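Local structure of carbohydrate deacetylase Agd3 (Neosartorya fumigata, 6NWZ) at residues 383-388 with 420-425; 251-256 with 299-304; 426-431 with 593-598; 277-282 with 371-376. The protein probably removes N-acetyl groups from galactosaminogalactan, as a zinc-containing carbohydrate esterase required for biofilm formation in Aspergillus fumigatus. All blocks are in the same frame, centred on the assembly; numbering follows the deposited sequence.

Contact 1: residues 383-388 with 420-425; sequences FGHISH and DQAKWF. With ZN (zinc ion), chain L.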
loop_
_atom_site.group_PDB
_atom_site.type_symbol
_atom_site.label_atom_id
_atom_site.label_comp_id
_atom_site.label_asym_id
_atom_site.label_seq_id
_atom_site.Cartn_x
_atom_site.Cartn_y
_atom_site.Cartn_z
ATOM N N PHE A 383 7.245 -11.316 17.359
ATOM C CA PHE A 383 7.383 -10.004 16.749
ATOM C C PHE A 383 8.455 -10.037 15.664
ATOM O O PHE A 383 9.280 -10.953 15.600
ATOM C CB PHE A 383 7.747 -8.938 17.799
ATOM C CG PHE A 383 6.674 -8.701 18.830
ATOM C CD1 PHE A 383 6.443 -9.622 19.841
ATOM C CD2 PHE A 383 5.906 -7.549 18.795
ATOM C CE1 PHE A 383 5.464 -9.403 20.789
ATOM C CE2 PHE A 383 4.926 -7.323 19.742
ATOM C CZ PHE A 383 4.704 -8.249 20.738
ATOM N N GLY A 384 8.432 -9.013 14.804
ATOM C CA GLY A 384 9.527 -8.783 13.888
ATOM C C GLY A 384 10.608 -7.909 14.507
ATOM O O GLY A 384 10.362 -7.136 15.432
ATOM N N HIS A 385 11.826 -8.033 13.985
ATOM C CA HIS A 385 12.963 -7.337 14.567
ATOM C C HIS A 385 13.864 -6.784 13.473
ATOM O O HIS A 385 14.142 -7.464 12.481
ATOM C CB HIS A 385 13.749 -8.268 15.496
ATOM C CG HIS A 385 12.894 -8.915 16.540
ATOM N ND1 HIS A 385 12.646 -8.334 17.764
ATOM C CD2 HIS A 385 12.193 -10.073 16.525
ATOM C CE1 HIS A 385 11.846 -9.115 18.467
ATOM N NE2 HIS A 385 11.557 -10.179 17.738
ATOM N N ILE A 386 14.314 -5.545 13.667
ATOM C CA ILE A 386 15.210 -4.885 12.725
ATOM C C ILE A 386 16.001 -3.838 13.497
ATOM O O ILE A 386 15.581 -3.380 14.563
ATOM C CB ILE A 386 14.422 -4.258 11.546
ATOM C CG1 ILE A 386 15.370 -3.856 10.412
ATOM C CG2 ILE A 386 13.579 -3.090 12.039
ATOM C CD1 ILE A 386 14.701 -3.058 9.324
ATOM N N SER A 387 17.168 -3.470 12.968
ATOM C CA SER A 387 18.040 -2.510 13.634
ATOM C C SER A 387 17.584 -1.077 13.383
ATOM O O SER A 387 17.189 -0.719 12.270
ATOM C CB SER A 387 19.486 -2.668 13.160
ATOM O OG SER A 387 20.314 -1.655 13.715
ATOM N N HIS A 388 17.665 -0.254 14.426
ATOM C CA HIS A 388 17.360 1.171 14.357
ATOM C C HIS A 388 18.576 2.003 14.769
ATOM O O HIS A 388 18.435 3.107 15.305
ATOM C CB HIS A 388 16.146 1.494 15.231
ATOM C CG HIS A 388 15.513 2.819 14.938
ATOM N ND1 HIS A 388 15.229 3.246 13.658
ATOM C CD2 HIS A 388 15.090 3.804 15.765
ATOM C CE1 HIS A 388 14.668 4.442 13.709
ATOM N NE2 HIS A 388 14.572 4.802 14.977
ATOM N N ASP A 420 18.765 -11.565 16.777
ATOM C CA ASP A 420 18.949 -11.905 15.369
ATOM C C ASP A 420 18.586 -13.347 15.058
ATOM O O ASP A 420 18.646 -13.741 13.890
ATOM C CB ASP A 420 20.388 -11.622 14.926
ATOM C CG ASP A 420 21.415 -12.469 15.656
ATOM O OD1 ASP A 420 21.044 -13.246 16.562
ATOM O OD2 ASP A 420 22.611 -12.349 15.313
ATOM N N GLN A 421 18.224 -14.134 16.064
ATOM C CA GLN A 421 17.780 -15.506 15.876
ATOM C C GLN A 421 16.268 -15.617 15.756
ATOM O O GLN A 421 15.751 -16.735 15.653
ATOM C CB GLN A 421 18.271 -16.379 17.035
ATOM C CG GLN A 421 19.784 -16.538 17.102
ATOM C CD GLN A 421 20.354 -17.213 15.869
ATOM O OE1 GLN A 421 20.972 -16.565 15.023
ATOM N NE2 GLN A 421 20.149 -18.522 15.760
ATOM N N ALA A 422 15.553 -14.495 15.769
ATOM C CA ALA A 422 14.102 -14.535 15.782
ATOM C C ALA A 422 13.567 -15.104 14.473
ATOM O O ALA A 422 14.232 -15.086 13.433
ATOM C CB ALA A 422 13.524 -13.140 16.014
ATOM N N LYS A 423 12.343 -15.628 14.547
ATOM C CA LYS A 423 11.678 -16.124 13.349
ATOM C C LYS A 423 11.587 -15.035 12.289
ATOM O O LYS A 423 11.852 -15.282 11.105
ATOM C CB LYS A 423 10.287 -16.652 13.707
ATOM C CG LYS A 423 9.431 -16.990 12.496
ATOM C CD LYS A 423 8.085 -17.588 12.889
ATOM C CE LYS A 423 7.310 -16.664 13.817
ATOM N NZ LYS A 423 5.922 -17.144 14.070
ATOM N N TRP A 424 11.240 -13.821 12.701
ATOM C CA TRP A 424 11.069 -12.679 11.810
ATOM C C TRP A 424 12.168 -11.671 12.126
ATOM O O TRP A 424 12.078 -10.927 13.107
ATOM C CB TRP A 424 9.681 -12.075 11.983
ATOM C CG TRP A 424 8.579 -12.984 11.531
ATOM C CD1 TRP A 424 8.549 -13.729 10.388
ATOM C CD2 TRP A 424 7.351 -13.256 12.219
ATOM N NE1 TRP A 424 7.375 -14.439 10.316
ATOM C CE2 TRP A 424 6.622 -14.166 11.427
ATOM C CE3 TRP A 424 6.797 -12.816 13.423
ATOM C CZ2 TRP A 424 5.368 -14.642 11.802
ATOM C CZ3 TRP A 424 5.552 -13.292 13.794
ATOM C CH2 TRP A 424 4.851 -14.195 12.986
ATOM N N PHE A 425 13.204 -11.647 11.287
ATOM C CA PHE A 425 14.352 -10.778 11.487
ATOM C C PHE A 425 14.863 -10.273 10.144
ATOM O O PHE A 425 14.869 -11.010 9.154
ATOM C CB PHE A 425 15.474 -11.510 12.230
ATOM C CG PHE A 425 16.689 -10.668 12.465
ATOM C CD1 PHE A 425 16.672 -9.657 13.410
ATOM C CD2 PHE A 425 17.847 -10.885 11.741
ATOM C CE1 PHE A 425 17.791 -8.879 13.628
ATOM C CE2 PHE A 425 18.970 -10.112 11.954
ATOM C CZ PHE A 425 18.943 -9.108 12.898
HETATM ZN ZN ZN L . 13.856 6.686 15.929
HETATM O O HOH W 1 10.101 -13.832 15.234
#
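A parallel strand pairing, 384-387 with 424-426, sets H385 beside F425 in the sheet of the deacetylase domain. The H385 amide N reaches W424 O at 3.0 Å, but the bond is weak and bent (127° at the hydrogen). Two CA-H...O contacts supplement it: G384 CA lies 3.4 Å from W424 O, and F425 CA lies 3.5 Å from H385 O. A water takes the W424 N-H and donates to F383 O, bridging the two backbones at F383 and W424. The two strands belong to a beta-alpha-beta unit, with helix 400-417 between them in the chain. The side chains of H385 and F425 share one face of the sheet. F425 CG is anti to the backbone N (chi1 180°), which puts H385 CB at the edge of the phenyl ring, in its plane, 3.9 Å from CD1; D420 CA sits over the centre of the same ring. H385 also brings CD2 to within 3.4 Å of A422 CB, while its ring nitrogens bond to R380 O and H304 NE2, a role suited to a histidine with two polar ring atoms in a buried place. W424 turns the other way and stacks on F299, with G384 offering no side chain against its CB. Just past the strand, H388 NE2 binds zinc at 2.2 Å beside D256 and H392.

Contact 2: residues 251-256 with 299-304; sequences NTQIDD and FVEVGH. With ZN (zinc ion), chain L; ZN (zinc ion), chain M.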
loop_
_atom_site.group_PDB
_atom_site.type_symbol
_atom_site.label_atom_id
_atom_site.label_comp_id
_atom_site.label_asym_id
_atom_site.label_seq_id
_atom_site.Cartn_x
_atom_site.Cartn_y
_atom_site.Cartn_z
ATOM N N ASN A 251 2.230 -3.724 7.329
ATOM C CA ASN A 251 3.467 -3.709 8.098
ATOM C C ASN A 251 3.472 -2.482 8.999
ATOM O O ASN A 251 3.419 -1.349 8.507
ATOM C CB ASN A 251 4.684 -3.699 7.176
ATOM C CG ASN A 251 4.705 -4.878 6.229
ATOM O OD1 ASN A 251 3.990 -5.861 6.428
ATOM N ND2 ASN A 251 5.533 -4.792 5.194
ATOM N N THR A 252 3.541 -2.706 10.312
ATOM C CA THR A 252 3.515 -1.631 11.301
ATOM C C THR A 252 4.803 -1.686 12.112
ATOM O O THR A 252 4.984 -2.586 12.941
ATOM C CB THR A 252 2.286 -1.749 12.203
ATOM O OG1 THR A 252 2.338 -2.979 12.935
ATOM C CG2 THR A 252 1.020 -1.733 11.368
ATOM N N GLN A 253 5.692 -0.722 11.882
ATOM C CA GLN A 253 7.013 -0.709 12.496
ATOM C C GLN A 253 7.033 0.195 13.721
ATOM O O GLN A 253 6.485 1.301 13.696
ATOM C CB GLN A 253 8.067 -0.245 11.496
ATOM C CG GLN A 253 8.310 -1.232 10.383
ATOM C CD GLN A 253 9.364 -0.750 9.422
ATOM O OE1 GLN A 253 9.494 0.449 9.177
ATOM N NE2 GLN A 253 10.136 -1.680 8.880
ATOM N N ILE A 254 7.678 -0.279 14.786
ATOM C CA ILE A 254 7.755 0.433 16.059
ATOM C C ILE A 254 9.204 0.865 16.252
ATOM O O ILE A 254 10.066 0.046 16.591
ATOM C CB ILE A 254 7.279 -0.427 17.233
ATOM C CG1 ILE A 254 5.913 -1.046 16.932
ATOM C CG2 ILE A 254 7.229 0.408 18.505
ATOM C CD1 ILE A 254 4.834 -0.038 16.649
ATOM N N ASP A 255 9.472 2.154 16.056
ATOM C CA ASP A 255 10.817 2.683 16.208
ATOM C C ASP A 255 11.128 2.960 17.678
ATOM O O ASP A 255 10.234 3.023 18.528
ATOM C CB ASP A 255 10.989 3.972 15.400
ATOM C CG ASP A 255 10.827 3.767 13.899
ATOM O OD1 ASP A 255 10.648 2.613 13.449
ATOM O OD2 ASP A 255 10.883 4.775 13.166
ATOM N N ASP A 256 12.423 3.108 17.967
ATOM C CA ASP A 256 12.914 3.634 19.240
ATOM C C ASP A 256 12.745 2.655 20.398
ATOM O O ASP A 256 12.687 3.073 21.557
ATOM C CB ASP A 256 12.243 4.966 19.591
ATOM C CG ASP A 256 12.517 6.048 18.570
ATOM O OD1 ASP A 256 13.176 5.761 17.548
ATOM O OD2 ASP A 256 12.075 7.194 18.797
ATOM N N PHE A 299 1.701 -9.398 12.307
ATOM C CA PHE A 299 2.584 -9.284 13.459
ATOM C C PHE A 299 3.187 -7.887 13.482
ATOM O O PHE A 299 3.128 -7.142 12.499
ATOM C CB PHE A 299 3.676 -10.368 13.464
ATOM C CG PHE A 299 4.649 -10.286 12.313
ATOM C CD1 PHE A 299 5.733 -9.420 12.353
ATOM C CD2 PHE A 299 4.502 -11.108 11.207
ATOM C CE1 PHE A 299 6.634 -9.359 11.302
ATOM C CE2 PHE A 299 5.399 -11.054 10.155
ATOM C CZ PHE A 299 6.466 -10.177 10.202
ATOM N N VAL A 300 3.777 -7.541 14.624
ATOM C CA VAL A 300 4.329 -6.212 14.863
ATOM C C VAL A 300 5.846 -6.284 14.767
ATOM O O VAL A 300 6.481 -7.105 15.442
ATOM C CB VAL A 300 3.890 -5.672 16.234
ATOM C CG1 VAL A 300 4.421 -4.269 16.439
ATOM C CG2 VAL A 300 2.372 -5.709 16.353
ATOM N N GLU A 301 6.427 -5.417 13.939
ATOM C CA GLU A 301 7.866 -5.364 13.717
ATOM C C GLU A 301 8.475 -4.209 14.499
ATOM O O GLU A 301 7.950 -3.091 14.486
ATOM C CB GLU A 301 8.186 -5.208 12.229
ATOM C CG GLU A 301 9.618 -5.550 11.852
ATOM C CD GLU A 301 9.840 -5.536 10.351
ATOM O OE1 GLU A 301 9.215 -4.696 9.668
ATOM O OE2 GLU A 301 10.633 -6.368 9.854
ATOM N N VAL A 302 9.600 -4.483 15.156
ATOM C CA VAL A 302 10.189 -3.579 16.137
ATOM C C VAL A 302 11.597 -3.195 15.695
ATOM O O VAL A 302 12.379 -4.056 15.268
ATOM C CB VAL A 302 10.214 -4.223 17.535
ATOM C CG1 VAL A 302 10.887 -3.297 18.523
ATOM C CG2 VAL A 302 8.800 -4.540 17.981
ATOM N N GLY A 303 11.916 -1.906 15.795
ATOM C CA GLY A 303 13.248 -1.414 15.532
ATOM C C GLY A 303 13.933 -1.036 16.830
ATOM O O GLY A 303 13.447 -0.178 17.572
ATOM N N HIS A 304 15.067 -1.685 17.101
ATOM C CA HIS A 304 15.734 -1.605 18.393
ATOM C C HIS A 304 16.898 -0.622 18.368
ATOM O O HIS A 304 17.577 -0.455 17.355
ATOM C CB HIS A 304 16.260 -2.978 18.819
ATOM C CG HIS A 304 15.203 -4.030 18.927
ATOM N ND1 HIS A 304 14.335 -4.102 19.995
ATOM C CD2 HIS A 304 14.880 -5.060 18.108
ATOM C CE1 HIS A 304 13.521 -5.127 19.828
ATOM N NE2 HIS A 304 13.830 -5.725 18.692
HETATM ZN ZN ZN L . 13.856 6.686 15.929
HETATM ZN ZN ZN M . 11.181 7.151 13.655
#
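E301 and I254 lie on neighbouring parallel strands, 300-304 and 252-257, inside the sheet of the zinc-bearing deacetylase domain, and between them they carry most of the pairing. E301 O accepts the amide N of I254 at 2.8 Å, in the carbonyl plane, and I254 O in turn accepts G303 N at 2.8 Å in a nearly straight bond (174°). On one face, E301 runs beside Q253, both chains extended and pointing the same way. With E301 CG anti to the backbone N (chi1 -163°), OE1 comes to 3.3 Å from Q253 NE2. The amide meets this oxygen from above the carboxylate plane, while E301 OE2 takes the amide N of H594 and Q253 OE1 takes R491. A buried carboxylate is thus supplied with donors at both oxygens. On the other face, branched I254 and V300 pack obliquely, CG1 against CG1 at 3.6 Å, as suits an apolar layer beside F545 and F570. G303, lacking a side chain, lies where one would point at the opposite strand, near D255. D255 and D256, late in that strand, bind the metals: D255 OD2 binds one zinc at 2.4 Å, and D256 OD1 a second at 2.0 Å.

Contact 3: residues 426-431 with 593-598; sequences TSNGII and THQEMS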
loop_
_atom_site.group_PDB
_atom_site.type_symbol
_atom_site.label_atom_id
_atom_site.label_comp_id
_atom_site.label_asym_id
_atom_site.label_seq_id
_atom_site.Cartn_x
_atom_site.Cartn_y
_atom_site.Cartn_z
ATOM N N THR A 426 15.291 -9.012 10.123
ATOM C CA THR A 426 15.830 -8.365 8.933
ATOM C C THR A 426 17.320 -8.132 9.141
ATOM O O THR A 426 17.718 -7.451 10.093
ATOM C CB THR A 426 15.115 -7.040 8.652
ATOM O OG1 THR A 426 13.732 -7.284 8.361
ATOM C CG2 THR A 426 15.759 -6.324 7.481
ATOM N N SER A 427 18.142 -8.695 8.250
ATOM C CA SER A 427 19.590 -8.619 8.385
ATOM C C SER A 427 20.253 -7.678 7.390
ATOM O O SER A 427 21.394 -7.265 7.625
ATOM C CB SER A 427 20.214 -10.017 8.241
ATOM O OG SER A 427 19.898 -10.608 6.989
ATOM N N ASN A 428 19.576 -7.327 6.298
ATOM C CA ASN A 428 20.152 -6.477 5.265
ATOM C C ASN A 428 19.507 -5.099 5.219
ATOM O O ASN A 428 19.710 -4.363 4.246
ATOM C CB ASN A 428 20.037 -7.156 3.899
ATOM C CG ASN A 428 18.596 -7.388 3.481
ATOM O OD1 ASN A 428 17.683 -7.325 4.303
ATOM N ND2 ASN A 428 18.387 -7.664 2.201
ATOM N N GLY A 429 18.740 -4.733 6.242
ATOM C CA GLY A 429 18.054 -3.455 6.242
ATOM C C GLY A 429 17.980 -2.865 7.632
ATOM O O GLY A 429 18.085 -3.569 8.643
ATOM N N ILE A 430 17.804 -1.545 7.670
ATOM C CA ILE A 430 17.660 -0.809 8.916
ATOM C C ILE A 430 16.506 0.172 8.778
ATOM O O ILE A 430 16.049 0.485 7.679
ATOM C CB ILE A 430 18.941 -0.042 9.310
ATOM C CG1 ILE A 430 19.161 1.143 8.363
ATOM C CG2 ILE A 430 20.145 -0.962 9.310
ATOM C CD1 ILE A 430 20.298 2.052 8.776
ATOM N N ILE A 431 16.043 0.656 9.924
ATOM C CA ILE A 431 15.191 1.838 9.982
ATOM C C ILE A 431 16.097 3.004 10.359
ATOM O O ILE A 431 16.460 3.141 11.536
ATOM C CB ILE A 431 14.044 1.667 10.991
ATOM C CG1 ILE A 431 13.251 0.387 10.694
ATOM C CG2 ILE A 431 13.152 2.903 10.988
ATOM C CD1 ILE A 431 12.058 0.169 11.609
ATOM N N THR A 593 8.239 -9.295 6.829
ATOM C CA THR A 593 9.343 -8.588 7.460
ATOM C C THR A 593 9.864 -7.485 6.545
ATOM O O THR A 593 9.612 -7.467 5.337
ATOM C CB THR A 593 10.485 -9.542 7.810
ATOM O OG1 THR A 593 11.170 -9.935 6.615
ATOM C CG2 THR A 593 9.953 -10.774 8.522
ATOM N N HIS A 594 10.596 -6.548 7.150
ATOM C CA HIS A 594 11.206 -5.472 6.378
ATOM C C HIS A 594 12.063 -6.035 5.254
ATOM O O HIS A 594 12.041 -5.527 4.128
ATOM C CB HIS A 594 12.029 -4.578 7.307
ATOM C CG HIS A 594 12.794 -3.500 6.604
ATOM N ND1 HIS A 594 12.448 -2.169 6.685
ATOM C CD2 HIS A 594 13.905 -3.554 5.830
ATOM C CE1 HIS A 594 13.303 -1.450 5.979
ATOM N NE2 HIS A 594 14.197 -2.267 5.450
ATOM N N GLN A 595 12.809 -7.106 5.543
ATOM C CA GLN A 595 13.637 -7.748 4.528
ATOM C C GLN A 595 12.789 -8.311 3.394
ATOM O O GLN A 595 13.116 -8.127 2.215
ATOM C CB GLN A 595 14.478 -8.846 5.178
ATOM C CG GLN A 595 15.430 -9.557 4.237
ATOM C CD GLN A 595 16.555 -10.265 4.971
ATOM O OE1 GLN A 595 16.812 -9.997 6.145
ATOM N NE2 GLN A 595 17.231 -11.175 4.282
ATOM N N GLU A 596 11.693 -9.001 3.729
ATOM C CA GLU A 596 10.796 -9.514 2.697
ATOM C C GLU A 596 10.136 -8.378 1.930
ATOM O O GLU A 596 9.967 -8.457 0.707
ATOM C CB GLU A 596 9.727 -10.415 3.320
ATOM C CG GLU A 596 10.234 -11.749 3.844
ATOM C CD GLU A 596 9.160 -12.537 4.576
ATOM O OE1 GLU A 596 8.834 -12.181 5.732
ATOM O OE2 GLU A 596 8.638 -13.509 3.989
ATOM N N MET A 597 9.743 -7.317 2.636
ATOM C CA MET A 597 9.082 -6.198 1.978
ATOM C C MET A 597 10.010 -5.522 0.981
ATOM O O MET A 597 9.591 -5.167 -0.127
ATOM C CB MET A 597 8.585 -5.204 3.025
ATOM C CG MET A 597 8.201 -3.850 2.472
ATOM S SD MET A 597 9.544 -2.652 2.568
ATOM C CE MET A 597 8.602 -1.175 2.964
ATOM N N SER A 598 11.281 -5.343 1.354
ATOM C CA SER A 598 12.245 -4.766 0.423
ATOM C C SER A 598 12.471 -5.674 -0.778
ATOM O O SER A 598 12.684 -5.185 -1.894
ATOM C CB SER A 598 13.568 -4.490 1.139
ATOM O OG SER A 598 14.509 -3.918 0.247
HETATM O O HOH W 2 15.772 -8.178 1.172
#
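T426 and S427 are held by Q595 through hydrogen bonds that join a strand corner to the first turn of helix 594-607. T426 OG1 accepts the amide N of Q595 at 3.0 Å; this is one of the N-H groups of a first helical turn, and a threonine hydroxyl can meet it while its methyl packs. Q595 OE1 is gripped twice, by the S427 amide N at 2.8 Å (172° at the hydrogen) and by S427 OG at 3.3 Å, both arriving from the same face of the amide plane. Q595 is extended, with CG anti to the backbone N (chi1 -178°), which carries its carbonyl to the corner at S427. A water takes the N428 ND2 hydrogen and donates to Q595 O, adding an indirect tie. H594 ND1 accepts a hydrogen bond from Q253 NE2. The helix start itself is a capping box: T593 OG1 accepts E596 N at 3.1 Å, and E596 OE1 accepts T593 N at the same distance. The van der Waals contacts are made largely by methyl and ring. T426 CG2 lies 3.6 Å from Q595 CB and 3.7 Å from H594 CD2, the imidazole continuing past G429, whose bare CA suits its closeness to the ring, toward I430 O. N428 OD1 lies against Q595 CG at 3.2 Å, the amide planes 47° apart. I431 packs on Q253 and D255 of strand 252-257.

Contact 4: residues 277-282 with 371-376; sequences DMNGIS and LRWWTT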
loop_
_atom_site.group_PDB
_atom_site.type_symbol
_atom_site.label_atom_id
_atom_site.label_comp_id
_atom_site.label_asym_id
_atom_site.label_seq_id
_atom_site.Cartn_x
_atom_site.Cartn_y
_atom_site.Cartn_z
ATOM N N ASP A 277 3.348 -3.245 29.687
ATOM C CA ASP A 277 2.886 -2.728 28.402
ATOM C C ASP A 277 3.034 -3.774 27.306
ATOM O O ASP A 277 2.090 -4.046 26.553
ATOM C CB ASP A 277 3.667 -1.465 28.032
ATOM C CG ASP A 277 3.214 -0.240 28.802
ATOM O OD1 ASP A 277 1.993 -0.070 28.995
ATOM O OD2 ASP A 277 4.084 0.559 29.207
ATOM N N MET A 278 4.225 -4.376 27.208
ATOM C CA MET A 278 4.493 -5.330 26.138
ATOM C C MET A 278 3.659 -6.599 26.280
ATOM O O MET A 278 3.248 -7.180 25.271
ATOM C CB MET A 278 5.988 -5.666 26.097
ATOM C CG MET A 278 6.883 -4.527 25.595
ATOM S SD MET A 278 6.392 -3.810 24.003
ATOM C CE MET A 278 6.126 -5.278 23.021
ATOM N N ASN A 279 3.393 -7.042 27.513
ATOM C CA ASN A 279 2.510 -8.192 27.697
ATOM C C ASN A 279 1.112 -7.899 27.169
ATOM O O ASN A 279 0.441 -8.795 26.641
ATOM C CB ASN A 279 2.456 -8.589 29.171
ATOM C CG ASN A 279 3.627 -9.456 29.581
ATOM O OD1 ASN A 279 4.148 -10.230 28.777
ATOM N ND2 ASN A 279 4.054 -9.327 30.834
ATOM N N GLY A 280 0.656 -6.652 27.301
ATOM C CA GLY A 280 -0.627 -6.284 26.727
ATOM C C GLY A 280 -0.621 -6.341 25.212
ATOM O O GLY A 280 -1.580 -6.818 24.594
ATOM N N ILE A 281 0.461 -5.870 24.592
ATOM C CA ILE A 281 0.561 -5.925 23.139
ATOM C C ILE A 281 0.624 -7.371 22.659
ATOM O O ILE A 281 -0.008 -7.733 21.660
ATOM C CB ILE A 281 1.777 -5.112 22.659
ATOM C CG1 ILE A 281 1.701 -3.676 23.188
ATOM C CG2 ILE A 281 1.865 -5.143 21.143
ATOM C CD1 ILE A 281 0.551 -2.871 22.623
ATOM N N SER A 282 1.380 -8.219 23.360
ATOM C CA SER A 282 1.497 -9.618 22.957
ATOM C C SER A 282 0.144 -10.312 22.995
ATOM O O SER A 282 -0.235 -11.013 22.049
ATOM C CB SER A 282 2.490 -10.349 23.860
ATOM O OG SER A 282 3.780 -9.776 23.772
ATOM N N LEU A 371 14.716 -5.992 28.436
ATOM C CA LEU A 371 15.538 -6.868 27.608
ATOM C C LEU A 371 15.245 -8.333 27.895
ATOM O O LEU A 371 15.058 -9.131 26.968
ATOM C CB LEU A 371 17.021 -6.590 27.827
ATOM C CG LEU A 371 17.798 -7.471 26.847
ATOM C CD1 LEU A 371 18.277 -6.653 25.660
ATOM C CD2 LEU A 371 18.937 -8.205 27.521
ATOM N N ARG A 372 15.224 -8.713 29.176
ATOM C CA ARG A 372 14.916 -10.094 29.526
ATOM C C ARG A 372 13.566 -10.523 28.970
ATOM O O ARG A 372 13.379 -11.698 28.637
ATOM C CB ARG A 372 14.943 -10.282 31.041
ATOM C CG ARG A 372 16.268 -9.942 31.685
ATOM C CD ARG A 372 16.358 -10.502 33.097
ATOM N NE ARG A 372 15.193 -10.160 33.909
ATOM C CZ ARG A 372 15.044 -9.007 34.551
ATOM N NH1 ARG A 372 15.986 -8.072 34.472
ATOM N NH2 ARG A 372 13.952 -8.783 35.270
ATOM N N TRP A 373 12.617 -9.590 28.857
ATOM C CA TRP A 373 11.351 -9.918 28.212
ATOM C C TRP A 373 11.541 -10.143 26.716
ATOM O O TRP A 373 11.068 -11.146 26.167
ATOM C CB TRP A 373 10.323 -8.818 28.463
ATOM C CG TRP A 373 8.949 -9.200 28.009
ATOM C CD1 TRP A 373 7.986 -9.825 28.747
ATOM C CD2 TRP A 373 8.386 -8.993 26.708
ATOM N NE1 TRP A 373 6.855 -10.015 27.988
ATOM C CE2 TRP A 373 7.075 -9.512 26.733
ATOM C CE3 TRP A 373 8.860 -8.417 25.527
ATOM C CZ2 TRP A 373 6.237 -9.473 25.623
ATOM C CZ3 TRP A 373 8.026 -8.379 24.426
ATOM C CH2 TRP A 373 6.730 -8.903 24.482
ATOM N N TRP A 374 12.237 -9.224 26.040
ATOM C CA TRP A 374 12.420 -9.355 24.596
ATOM C C TRP A 374 13.241 -10.587 24.242
ATOM O O TRP A 374 12.997 -11.223 23.211
ATOM C CB TRP A 374 13.082 -8.100 24.022
ATOM C CG TRP A 374 12.111 -7.037 23.651
ATOM C CD1 TRP A 374 12.046 -5.772 24.156
ATOM C CD2 TRP A 374 11.045 -7.145 22.700
ATOM N NE1 TRP A 374 11.009 -5.082 23.571
ATOM C CE2 TRP A 374 10.379 -5.905 22.676
ATOM C CE3 TRP A 374 10.592 -8.172 21.866
ATOM C CZ2 TRP A 374 9.289 -5.663 21.851
ATOM C CZ3 TRP A 374 9.507 -7.930 21.051
ATOM C CH2 TRP A 374 8.865 -6.685 21.050
ATOM N N THR A 375 14.222 -10.936 25.074
ATOM C CA THR A 375 15.074 -12.084 24.787
ATOM C C THR A 375 14.396 -13.418 25.078
ATOM O O THR A 375 14.911 -14.455 24.647
ATOM C CB THR A 375 16.381 -11.983 25.577
ATOM O OG1 THR A 375 16.096 -11.864 26.977
ATOM C CG2 THR A 375 17.174 -10.774 25.125
ATOM N N THR A 376 13.271 -13.421 25.786
ATOM C CA THR A 376 12.511 -14.647 25.996
ATOM C C THR A 376 11.985 -15.148 24.656
ATOM O O THR A 376 11.291 -14.394 23.953
ATOM C CB THR A 376 11.353 -14.411 26.962
ATOM O OG1 THR A 376 11.857 -13.883 28.193
ATOM C CG2 THR A 376 10.620 -15.714 27.242
#
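W373 lays its six-membered ring against M278, whose CB stands over the face, 3.7 Å from the ring centroid and 10° off its normal. This is a CH-pi contact. At the rim of the same indole, in or near its plane, are two polar groups: S282 OG, 3.1 Å from CZ2, and N279 OD1, which accepts the W373 NE1 hydrogen at 2.8 Å. The indole N-H arrives above the plane of the N279 carbonyl group. Tryptophan suits the place because it offers both a broad apolar face and a donor at the edge. M278 bends at chi2 and chi3, which swings CE to 3.4 Å from W374 CZ2; the sulfur lies obliquely to both indoles, 5.2 Å from the W374 six-membered ring centroid, in Met-aromatic contacts. In the next shell, S282 OG is held by its bond to M278 O, and W373 CG, anti to its backbone N (chi1 -171°), points the indole at helix 275-289. W373 CZ3 lies over one face of the W374 ring, which meets F383 and H304 edge-to-face. The segments 277-282 and 371-375 run roughly parallel, 24° apart, their axes 11.5 Å apart at closest, a helix pairing bridged by Met-aromatic and CH-pi contacts of M278 with two tryptophans beside the deacetylase sheet.

Contacts 1 and 2 are adjacent steps across one sheet, their centres 9 Å apart: strand 384-387 pairs with 300-304, G384 O lying 2.8 Å from V302 N and G384 N 2.8 Å from V300 O. They also share a zinc, bound by D256 from contact 2 and H388 from contact 1, with H392 completing an Asp-His-His set like that of metal-dependent polysaccharide deacetylases. Contact 3 follows contact 1 in the chain and meets contact 2 where H594 N lies 2.7 Å from E301 OE2. Contact 4 packs alongside, S282 OG 3.4 Å from F383 CE1 of contact 1 and W374 CH2 3.7 Å from V302 CG2 of contact 2. Contacts 3 and 4 do not touch; their nearest atoms are about 12 Å apart.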